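RabGAP/TBC protein (Chlamydomonas reinhardtii, PDB 4P17) probably acts as a GTPase-activating protein for Rab GTPases in the flagellum through its TBC domain, although its function has not been established. Local coordinates at residues Cys135-Ala140 and Thr156-Met161. Numbering follows the deposited sequence.
Sequences CRVLQA and TIVGLM
Val158 meets two consecutive residues of the facing helix, Val137 and Leu138, and divides its two methyls between them. The first branch, CG1, lies 3.7 Å from Val137 CG1 and also comes near CB, the branch point of that valine. The second, CG2, turns to the CD2 methyl of Leu138, at 3.8 Å. Both valines point their CB toward the opposite helix and have CG1 anti to the backbone N (chi1 172° in Val137, 166° in Val158), which brings these two methyls together as the side chains pass at a slant. Leu138 arrives differently: its CB does not aim at Val158, but CG is anti to the carbonyl carbon (chi1 -72°). CD1 continues the chain roughly extended from CA, leaving CD2 as the branch that meets Val158, the two side chains running past each other in opposite directions. Between 135-140 and 156-161 the buried surface sums to 128 Å², and the closest CA atoms, of Leu138 and Val158, lie 7.6 Å apart. Helix 169-183 touches both partners, through Leu176 on Val158 and Glu169 on Val137, while Tyr95 of helix 94-102 also packs on Val137. Both helices belong to the TBC domain, an all-helical fold, and the contact is part of its buried interior. Backbone bonds such as Gln139 N to Cys135 O (2.8 Å) stay within each helix, and no hydrogen bond crosses. With three buried aliphatic side chains meeting solely through carbon atoms, any attraction here probably rests on dispersion and the exclusion of water.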
ATOM      1  N   CYS A 135      -9.950 -14.390   4.124  1.00  9.42           N
ATOM      2  CA  CYS A 135     -11.395 -14.386   3.939  0.63 11.68           C
ATOM      3  C   CYS A 135     -12.090 -13.928   5.221  1.00 14.02           C
ATOM      4  O   CYS A 135     -13.041 -13.149   5.170  1.00 10.61           O
ATOM      5  CB  CYS A 135     -11.893 -15.767   3.515  0.63 11.02           C
ATOM      6  SG  CYS A 135     -11.535 -16.166   1.788  0.63 13.73           S
ATOM      7  N   ARG A 136     -11.613 -14.398   6.367  1.00  8.75           N
ATOM      8  CA  ARG A 136     -12.202 -14.000   7.641  1.00 11.49           C
ATOM      9  C   ARG A 136     -12.163 -12.488   7.821  1.00  6.60           C
ATOM     10  O   ARG A 136     -13.165 -11.861   8.122  1.00  9.87           O
ATOM     11  CB  ARG A 136     -11.487 -14.690   8.801  1.00 11.10           C
ATOM     12  CG  ARG A 136     -12.004 -16.090   9.063  1.00 12.15           C
ATOM     13  CD  ARG A 136     -11.522 -16.642  10.416  1.00 16.82           C
ATOM     14  NE  ARG A 136     -10.073 -16.700  10.493  1.00 16.44           N
ATOM     15  CZ  ARG A 136      -9.345 -17.745  10.116  1.00  9.36           C
ATOM     16  NH1 ARG A 136      -9.918 -18.835   9.623  1.00 15.41           N
ATOM     17  NH2 ARG A 136      -8.031 -17.703  10.226  1.00 18.21           N
ATOM     18  N   VAL A 137     -11.014 -11.883   7.547  1.00  6.18           N
ATOM     19  CA  VAL A 137     -10.905 -10.436   7.733  1.00 10.01           C
ATOM     20  C   VAL A 137     -11.862  -9.693   6.817  1.00 10.51           C
ATOM     21  O   VAL A 137     -12.542  -8.739   7.235  1.00  7.15           O
ATOM     22  CB  VAL A 137      -9.476  -9.974   7.472  1.00  6.52           C
ATOM     23  CG1 VAL A 137      -9.378  -8.432   7.458  1.00  9.39           C
ATOM     24  CG2 VAL A 137      -8.573 -10.566   8.516  1.00 10.27           C
ATOM     25  N   LEU A 138     -11.929 -10.129   5.562  1.00  7.38           N
ATOM     26  CA  LEU A 138     -12.706  -9.394   4.583  1.00  6.61           C
ATOM     27  C   LEU A 138     -14.171  -9.613   4.832  1.00  9.69           C
ATOM     28  O   LEU A 138     -14.949  -8.680   4.769  1.00  7.31           O
ATOM     29  CB  LEU A 138     -12.359  -9.795   3.170  1.00  6.59           C
ATOM     30  CG  LEU A 138     -10.988  -9.303   2.687  1.00  8.71           C
ATOM     31  CD1 LEU A 138     -10.471 -10.129   1.512  1.00 11.62           C
ATOM     32  CD2 LEU A 138     -11.084  -7.869   2.262  1.00  8.84           C
ATOM     33  N   GLN A 139     -14.553 -10.833   5.175  1.00  9.41           N
ATOM     34  CA  GLN A 139     -15.965 -11.089   5.421  1.00  7.42           C
ATOM     35  C   GLN A 139     -16.408 -10.289   6.681  1.00  9.72           C
ATOM     36  O   GLN A 139     -17.485  -9.686   6.707  1.00  8.16           O
ATOM     37  CB  GLN A 139     -16.210 -12.602   5.564  1.00 16.66           C
ATOM     38  CG  GLN A 139     -15.937 -13.159   6.960  1.00 22.93           C
ATOM     39  CD  GLN A 139     -15.922 -14.682   7.013  1.00 28.51           C
ATOM     40  OE1 GLN A 139     -15.657 -15.359   6.007  1.00 23.26           O
ATOM     41  NE2 GLN A 139     -16.202 -15.226   8.192  1.00 28.97           N
ATOM     42  N   ALA A 140     -15.540 -10.248   7.688  1.00  5.93           N
ATOM     43  CA  ALA A 140     -15.765  -9.473   8.901  1.00 12.02           C
ATOM     44  C   ALA A 140     -15.953  -8.005   8.557  1.00  9.34           C
ATOM     45  O   ALA A 140     -16.889  -7.347   9.027  1.00  8.47           O
ATOM     46  CB  ALA A 140     -14.603  -9.639   9.873  1.00  7.25           C
ATOM     47  N   THR A 156      -6.114  -7.801  -2.130  1.00  7.53           N
ATOM     48  CA  THR A 156      -4.659  -7.793  -2.069  1.00  5.72           C
ATOM     49  C   THR A 156      -4.155  -6.830  -0.973  1.00  4.91           C
ATOM     50  O   THR A 156      -3.121  -7.064  -0.362  1.00  5.61           O
ATOM     51  CB  THR A 156      -4.016  -7.448  -3.460  1.00  8.34           C
ATOM     52  OG1 THR A 156      -4.492  -6.190  -3.935  1.00 13.06           O
ATOM     53  CG2 THR A 156      -4.340  -8.556  -4.499  1.00 10.32           C
ATOM     54  N   ILE A 157      -4.905  -5.774  -0.677  1.00  8.11           N
ATOM     55  CA  ILE A 157      -4.575  -4.919   0.471  1.00  7.46           C
ATOM     56  C   ILE A 157      -4.528  -5.720   1.779  1.00  7.46           C
ATOM     57  O   ILE A 157      -3.580  -5.672   2.535  1.00  8.06           O
ATOM     58  CB  ILE A 157      -5.595  -3.767   0.602  1.00  5.41           C
ATOM     59  CG1 ILE A 157      -5.465  -2.824  -0.601  1.00  6.63           C
ATOM     60  CG2 ILE A 157      -5.349  -2.958   1.886  1.00  3.56           C
ATOM     61  CD1 ILE A 157      -6.485  -1.732  -0.652  1.00  6.63           C
ATOM     62  N   VAL A 158      -5.564  -6.494   2.056  1.00  7.99           N
ATOM     63  CA  VAL A 158      -5.589  -7.201   3.310  1.00  1.82           C
ATOM     64  C   VAL A 158      -4.557  -8.317   3.315  1.00  4.59           C
ATOM     65  O   VAL A 158      -3.996  -8.648   4.369  1.00  6.87           O
ATOM     66  CB  VAL A 158      -6.994  -7.754   3.605  1.00  5.97           C
ATOM     67  CG1 VAL A 158      -6.934  -8.789   4.751  1.00 12.17           C
ATOM     68  CG2 VAL A 158      -7.897  -6.632   3.923  1.00  4.41           C
ATOM     69  N   GLY A 159      -4.278  -8.874   2.135  1.00  7.39           N
ATOM     70  CA  GLY A 159      -3.263  -9.892   2.000  1.00  6.00           C
ATOM     71  C   GLY A 159      -1.914  -9.335   2.406  1.00  6.24           C
ATOM     72  O   GLY A 159      -1.175  -9.947   3.163  1.00  7.15           O
ATOM     73  N   LEU A 160      -1.578  -8.143   1.924  1.00  8.62           N
ATOM     74  CA  LEU A 160      -0.301  -7.570   2.301  1.00  2.39           C
ATOM     75  C   LEU A 160      -0.335  -7.094   3.726  1.00  5.82           C
ATOM     76  O   LEU A 160       0.671  -7.153   4.404  1.00  8.26           O
ATOM     77  CB  LEU A 160       0.107  -6.435   1.347  1.00  8.33           C
ATOM     78  CG  LEU A 160       1.431  -6.609   0.604  1.00 16.06           C
ATOM     79  CD1 LEU A 160       1.501  -7.903  -0.152  1.00 21.36           C
ATOM     80  CD2 LEU A 160       1.580  -5.432  -0.377  1.00 10.84           C
ATOM     81  N   MET A 161      -1.492  -6.632   4.208  1.00  4.93           N
ATOM     82  CA  MET A 161      -1.588  -6.269   5.607  1.00  9.71           C
ATOM     83  C   MET A 161      -1.309  -7.487   6.493  1.00  7.75           C
ATOM     84  O   MET A 161      -0.532  -7.396   7.449  1.00 10.26           O
ATOM     85  CB  MET A 161      -2.960  -5.698   5.928  1.00  4.00           C
ATOM     86  CG  MET A 161      -3.190  -4.298   5.443  1.00  3.66           C
ATOM     87  SD  MET A 161      -4.828  -3.842   6.057  1.00  7.84           S
ATOM     88  CE  MET A 161      -4.970  -2.166   5.401  1.00  9.99           C
TER